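Local coordinates for phosphatidylinositol 4,5-bisphosphate-binding protein SLM1 (Saccharomyces cerevisiae, PDB 4A6H), which binds phosphatidylinositol 4,5-bisphosphate, probably through this PH domain, and with SLM2 acts as an effector of TORC2 and calcineurin signalling in actin polarization, at residues D101-E104 with S105-S108; W109-N112 with L113-L116. All blocks are in the same frame, centred on the assembly; numbering follows the deposited sequence.

How the contacts relate
Both contacts are local and lie on the C-terminal helix of this PH domain, residues 103-116, which follows strand 95-99 near the end of the modelled chain. Contact 1 comes first: 101-104 and 105-108 form the N-terminal cap and opening turns. Contact 2, residues 109-112 with 113-116, takes up the chain at once and carries the helix toward its C-terminal end. Neither closes a long loop, and they neither nest nor cross; the centres of contact 1 and contact 2 are about 12 Å apart. Contact 1 is mainly a surface contact, next to Ala-100 and strand 57-62, whereas contact 2 is mostly buried against strands 21-29, 57-62 and 79-84 and also meets other subunits.

Contact 1. Residues D101-E104 with S105-S108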
ATOM      1  N   ASP A 101     -19.000 -12.876  -7.316  1.00 20.34           N
ATOM      2  CA  ASP A 101     -19.404 -14.004  -8.155  1.00 25.09           C
ATOM      3  C   ASP A 101     -19.606 -15.312  -7.384  1.00 26.15           C
ATOM      4  O   ASP A 101     -20.385 -16.169  -7.796  1.00 26.42           O
ATOM      5  CB  ASP A 101     -18.357 -14.220  -9.248  1.00 33.10           C
ATOM      6  CG  ASP A 101     -17.526 -12.972  -9.516  1.00 51.09           C
ATOM      7  OD1 ASP A 101     -16.747 -12.558  -8.625  1.00 57.49           O
ATOM      8  OD2 ASP A 101     -17.655 -12.401 -10.619  1.00 56.83           O
ATOM      9  N   SER A 102     -18.897 -15.459  -6.272  1.00 20.96           N
ATOM     10  CA  SER A 102     -18.913 -16.697  -5.501  1.00 22.19           C
ATOM     11  C   SER A 102     -18.548 -16.415  -4.055  1.00 19.08           C
ATOM     12  O   SER A 102     -18.024 -15.350  -3.736  1.00 18.19           O
ATOM     13  CB  SER A 102     -17.897 -17.684  -6.072  1.00 23.54           C
ATOM     14  OG  SER A 102     -16.575 -17.185  -5.916  1.00 24.81           O
ATOM     15  N   TYR A 103     -18.805 -17.384  -3.184  1.00 19.37           N
ATOM     16  CA  TYR A 103     -18.405 -17.275  -1.787  1.00 20.62           C
ATOM     17  C   TYR A 103     -16.908 -17.023  -1.689  1.00 19.98           C
ATOM     18  O   TYR A 103     -16.467 -16.158  -0.942  1.00 19.34           O
ATOM     19  CB  TYR A 103     -18.777 -18.549  -1.009  1.00 19.86           C
ATOM     20  CG  TYR A 103     -18.289 -18.555   0.418  1.00 19.80           C
ATOM     21  CD1 TYR A 103     -19.007 -17.916   1.420  1.00 23.35           C
ATOM     22  CD2 TYR A 103     -17.103 -19.195   0.770  1.00 21.23           C
ATOM     23  CE1 TYR A 103     -18.556 -17.912   2.734  1.00 22.80           C
ATOM     24  CE2 TYR A 103     -16.646 -19.189   2.073  1.00 22.43           C
ATOM     25  CZ  TYR A 103     -17.373 -18.551   3.051  1.00 27.21           C
ATOM     26  OH  TYR A 103     -16.918 -18.556   4.350  1.00 27.90           O
ATOM     27  N   GLU A 104     -16.127 -17.785  -2.452  1.00 19.66           N
ATOM     28  CA  GLU A 104     -14.670 -17.691  -2.374  1.00 20.13           C
ATOM     29  C   GLU A 104     -14.170 -16.308  -2.804  1.00 19.26           C
ATOM     30  O   GLU A 104     -13.275 -15.745  -2.173  1.00 21.09           O
ATOM     31  CB  GLU A 104     -14.019 -18.784  -3.232  1.00 30.68           C
ATOM     32  CG  GLU A 104     -14.658 -20.167  -3.073  1.00 39.32           C
ATOM     33  CD  GLU A 104     -15.773 -20.424  -4.080  1.00 43.81           C
ATOM     34  OE1 GLU A 104     -15.459 -20.706  -5.258  1.00 50.89           O
ATOM     35  OE2 GLU A 104     -16.962 -20.349  -3.697  1.00 36.24           O
ATOM     36  N   SER A 105     -14.748 -15.766  -3.873  1.00 18.42           N
ATOM     37  CA  SER A 105     -14.360 -14.443  -4.337  1.00 17.94           C
ATOM     38  C   SER A 105     -14.752 -13.409  -3.296  1.00 17.72           C
ATOM     39  O   SER A 105     -13.988 -12.486  -2.998  1.00 17.20           O
ATOM     40  CB  SER A 105     -15.027 -14.116  -5.669  1.00 21.34           C
ATOM     41  OG  SER A 105     -14.720 -12.793  -6.067  1.00 24.77           O
ATOM     42  N   MET A 106     -15.960 -13.558  -2.760  1.00 16.64           N
ATOM     43  CA  MET A 106     -16.425 -12.642  -1.733  1.00 16.77           C
ATOM     44  C   MET A 106     -15.458 -12.642  -0.554  1.00 14.57           C
ATOM     45  O   MET A 106     -15.119 -11.583  -0.016  1.00 14.84           O
ATOM     46  CB  MET A 106     -17.844 -13.004  -1.286  1.00 15.97           C
ATOM     47  CG  MET A 106     -18.371 -12.204  -0.095  1.00 17.45           C
ATOM     48  SD  MET A 106     -17.769 -12.779   1.504  1.00 18.53           S
ATOM     49  CE  MET A 106     -18.786 -14.238   1.690  1.00 20.02           C
ATOM     50  N   MET A 107     -14.994 -13.822  -0.151  1.00 15.08           N
ATOM     51  CA  MET A 107     -14.120 -13.888   1.007  1.00 15.20           C
ATOM     52  C   MET A 107     -12.751 -13.279   0.715  1.00 16.78           C
ATOM     53  O   MET A 107     -12.130 -12.698   1.600  1.00 19.50           O
ATOM     54  CB  MET A 107     -13.986 -15.317   1.527  1.00 17.10           C
ATOM     55  CG  MET A 107     -15.226 -15.815   2.282  1.00 20.11           C
ATOM     56  SD  MET A 107     -15.687 -14.792   3.699  1.00 24.69           S
ATOM     57  CE  MET A 107     -14.298 -15.045   4.805  1.00 29.30           C
ATOM     58  N   SER A 108     -12.295 -13.380  -0.526  1.00 16.54           N
ATOM     59  CA  SER A 108     -11.067 -12.683  -0.910  1.00 17.19           C
ATOM     60  C   SER A 108     -11.220 -11.162  -0.751  1.00 15.93           C
ATOM     61  O   SER A 108     -10.352 -10.498  -0.187  1.00 16.66           O
ATOM     62  CB  SER A 108     -10.649 -13.052  -2.330  1.00 17.21           C
ATOM     63  OG  SER A 108      -9.492 -12.331  -2.721  1.00 22.32           O
TER
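Ser-105 meets Ser-102 at the start of helix 103-116, and the geometry identifies an N-cap. The hydroxyl OG of Ser-102 accepts from the backbone N of Ser-105 at 3.1 Å, with an N-H...O angle of 162°. With chi1 65°, Ser-102 OG lies between its own backbone N and carbonyl carbon, where it can meet the N-H of Ser-105 in the first turn. Beside this bond the side chain of Ser-105 packs its CB against Ser-102 OG at 3.4 Å, while Ser-105 OG lies 3.3 Å from Asp-101 OD1.

Tyr-103 carries the other half of the contact. Its ring lies alongside the Met-107 side chain, both pointing the same way, and Met-107 CG sits over one face, offset toward the rim. CG stands 3.8 Å from the ring centroid of Tyr-103 and 22° off the normal, a CH-pi contact. The sulfur SD of Met-107 is farther out and oblique, 4.8 Å from that centroid, which makes a Met-aromatic contact as well. Met-106 approaches differently: its chain, bent at chi2 and chi3, crosses the tyrosine at a slant and brings methyl CE to within 3.7 Å of Tyr-103 CD1.

Along the backbone, Met-106 N bonds to Ser-102 O, Met-107 N to Tyr-103 O, and Ser-108 N to Glu-104 O, the i to i+4 pattern of an alpha-helix. Both methionines also touch His-62 of strand 57-62, and Ser-108 OG bonds to Lys-8 NZ.

Two unlike interactions thus secure the helix start: the Ser-102 hydroxyl gives a first-turn N-H the acceptor that no preceding turn can supply, while the methylene CG and sulfur of Met-107, with the methyl of Met-106, hold the tyrosine ring against the next turn.

Contact 2. Residues W109-N112 with L113-L116; sequences WFDN and LKIL
Backbone hydrogen bonds join the two halves: Leu-113 N to Trp-109 O at 2.9 Å, Lys-114 N to Phe-110 O, and Ile-115 N to Asp-111 O, all with N-H...O angles near 155°. They establish i to i+4 alpha-helical geometry.

The polar side-chain contact is looser. Asp-111 and Lys-114 run side by side, and OD1 of Asp-111 stays 4.1 Å from Lys-114 NZ, beyond a salt bridge. A water spans the gap, donating to Asp-111 OD1 at 2.8 Å and accepting a weak bond from Lys-114 NZ.

Side-chain carbons also rest on carbonyl oxygens of the preceding turn: Leu-113 CG lies 3.4 Å from Trp-109 O, and Leu-116 CG is 3.6 Å from Asn-112 O. With chi1 -80°, Leu-113 has CG anti to its carbonyl carbon, beside the N that bonds to Trp-109 O. Inward, the apolar side chains of Trp-109, Phe-110 and Leu-113 all touch Phe-80 of strand 79-84, while Ile-115 and Leu-116 also pack on two neighbouring subunits.

A C-terminal helix capping one end of a seven-stranded, strongly bent antiparallel sheet, with its apolar side turned inward, is the hallmark of the PH-domain fold.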
ATOM      1  N   TRP A 109     -12.336 -10.615  -1.231  1.00 14.19           N
ATOM      2  CA  TRP A 109     -12.611  -9.193  -1.042  1.00 13.24           C
ATOM      3  C   TRP A 109     -12.725  -8.850   0.445  1.00 13.72           C
ATOM      4  O   TRP A 109     -12.138  -7.871   0.912  1.00 13.16           O
ATOM      5  CB  TRP A 109     -13.908  -8.806  -1.750  1.00 13.09           C
ATOM      6  CG  TRP A 109     -13.758  -8.615  -3.230  1.00 12.86           C
ATOM      7  CD1 TRP A 109     -14.130  -9.485  -4.214  1.00 15.29           C
ATOM      8  CD2 TRP A 109     -13.169  -7.486  -3.888  1.00 11.59           C
ATOM      9  NE1 TRP A 109     -13.828  -8.957  -5.450  1.00 15.17           N
ATOM     10  CE2 TRP A 109     -13.250  -7.725  -5.278  1.00 13.10           C
ATOM     11  CE3 TRP A 109     -12.624  -6.275  -3.444  1.00 13.15           C
ATOM     12  CZ2 TRP A 109     -12.770  -6.811  -6.222  1.00 14.21           C
ATOM     13  CZ3 TRP A 109     -12.147  -5.371  -4.386  1.00 15.50           C
ATOM     14  CH2 TRP A 109     -12.229  -5.646  -5.753  1.00 15.78           C
ATOM     15  N   PHE A 110     -13.497  -9.652   1.177  1.00 12.97           N
ATOM     16  CA  PHE A 110     -13.768  -9.387   2.579  1.00 13.46           C
ATOM     17  C   PHE A 110     -12.476  -9.378   3.374  1.00 15.22           C
ATOM     18  O   PHE A 110     -12.222  -8.446   4.125  1.00 15.31           O
ATOM     19  CB  PHE A 110     -14.729 -10.445   3.149  1.00 13.97           C
ATOM     20  CG  PHE A 110     -15.128 -10.191   4.578  1.00 15.20           C
ATOM     21  CD1 PHE A 110     -16.238  -9.408   4.873  1.00 18.78           C
ATOM     22  CD2 PHE A 110     -14.376 -10.705   5.622  1.00 14.75           C
ATOM     23  CE1 PHE A 110     -16.601  -9.159   6.193  1.00 20.96           C
ATOM     24  CE2 PHE A 110     -14.734 -10.461   6.939  1.00 21.08           C
ATOM     25  CZ  PHE A 110     -15.848  -9.683   7.222  1.00 20.05           C
ATOM     26  N   ASP A 111     -11.645 -10.398   3.190  1.00 14.71           N
ATOM     27  CA  ASP A 111     -10.415 -10.483   3.990  1.00 16.50           C
ATOM     28  C   ASP A 111      -9.376  -9.427   3.606  1.00 13.51           C
ATOM     29  O   ASP A 111      -8.696  -8.873   4.476  1.00 17.94           O
ATOM     30  CB  ASP A 111      -9.792 -11.872   3.917  1.00 17.11           C
ATOM     31  CG  ASP A 111     -10.623 -12.926   4.604  1.00 24.68           C
ATOM     32  OD1 ASP A 111     -11.378 -12.587   5.538  1.00 25.37           O
ATOM     33  OD2 ASP A 111     -10.514 -14.100   4.198  1.00 30.49           O
ATOM     34  N   ASN A 112      -9.269  -9.116   2.313  1.00 14.72           N
ATOM     35  CA  ASN A 112      -8.383  -8.046   1.881  1.00 15.53           C
ATOM     36  C   ASN A 112      -8.825  -6.687   2.429  1.00 13.69           C
ATOM     37  O   ASN A 112      -8.001  -5.883   2.843  1.00 16.37           O
ATOM     38  CB  ASN A 112      -8.249  -8.020   0.355  1.00 17.50           C
ATOM     39  CG  ASN A 112      -7.192  -8.981  -0.154  1.00 27.50           C
ATOM     40  OD1 ASN A 112      -6.027  -8.612  -0.297  1.00 32.98           O
ATOM     41  ND2 ASN A 112      -7.589 -10.220  -0.425  1.00 30.62           N
ATOM     42  N   LEU A 113     -10.134  -6.446   2.478  1.00 13.29           N
ATOM     43  CA  LEU A 113     -10.634  -5.196   3.045  1.00 13.38           C
ATOM     44  C   LEU A 113     -10.414  -5.157   4.549  1.00 13.40           C
ATOM     45  O   LEU A 113     -10.013  -4.127   5.098  1.00 15.33           O
ATOM     46  CB  LEU A 113     -12.124  -5.030   2.745  1.00 13.20           C
ATOM     47  CG  LEU A 113     -12.375  -4.529   1.325  1.00 16.50           C
ATOM     48  CD1 LEU A 113     -13.800  -4.843   0.862  1.00 17.40           C
ATOM     49  CD2 LEU A 113     -12.103  -3.029   1.208  1.00 14.60           C
ATOM     50  N   LYS A 114     -10.670  -6.287   5.201  1.00 14.17           N
ATOM     51  CA  LYS A 114     -10.551  -6.392   6.648  1.00 12.91           C
ATOM     52  C   LYS A 114      -9.156  -6.013   7.126  1.00 14.36           C
ATOM     53  O   LYS A 114      -9.022  -5.263   8.089  1.00 16.16           O
ATOM     54  CB  LYS A 114     -10.914  -7.802   7.104  1.00 15.92           C
ATOM     55  CG  LYS A 114     -10.840  -7.979   8.614  1.00 17.95           C
ATOM     56  CD  LYS A 114     -11.116  -9.422   9.038  1.00 24.39           C
ATOM     57  CE  LYS A 114     -10.001 -10.355   8.583  1.00 28.12           C
ATOM     58  NZ  LYS A 114     -10.032 -11.647   9.339  1.00 31.76           N
ATOM     59  N   ILE A 115      -8.118  -6.500   6.450  1.00 13.90           N
ATOM     60  CA  ILE A 115      -6.765  -6.214   6.937  1.00 13.98           C
ATOM     61  C   ILE A 115      -6.293  -4.795   6.664  1.00 15.16           C
ATOM     62  O   ILE A 115      -5.295  -4.357   7.234  1.00 16.92           O
ATOM     63  CB  ILE A 115      -5.711  -7.264   6.509  1.00 16.58           C
ATOM     64  CG1 ILE A 115      -5.492  -7.236   4.996  1.00 16.17           C
ATOM     65  CG2 ILE A 115      -6.102  -8.649   6.999  1.00 15.59           C
ATOM     66  CD1 ILE A 115      -4.329  -8.082   4.547  1.00 17.68           C
ATOM     67  N   LEU A 116      -7.032  -4.058   5.830  1.00 13.77           N
ATOM     68  CA  LEU A 116      -6.714  -2.661   5.548  1.00 15.12           C
ATOM     69  C   LEU A 116      -7.589  -1.700   6.351  1.00 18.29           C
ATOM     70  O   LEU A 116      -7.406  -0.481   6.273  1.00 20.15           O
ATOM     71  CB  LEU A 116      -6.872  -2.373   4.044  1.00 16.34           C
ATOM     72  CG  LEU A 116      -5.835  -3.048   3.138  1.00 15.58           C
ATOM     73  CD1 LEU A 116      -6.253  -2.961   1.674  1.00 17.18           C
ATOM     74  CD2 LEU A 116      -4.472  -2.440   3.317  1.00 17.75           C
TER
HETATM   75  O   HOH W   1     -12.431 -13.522   7.903  1.00 37.31           O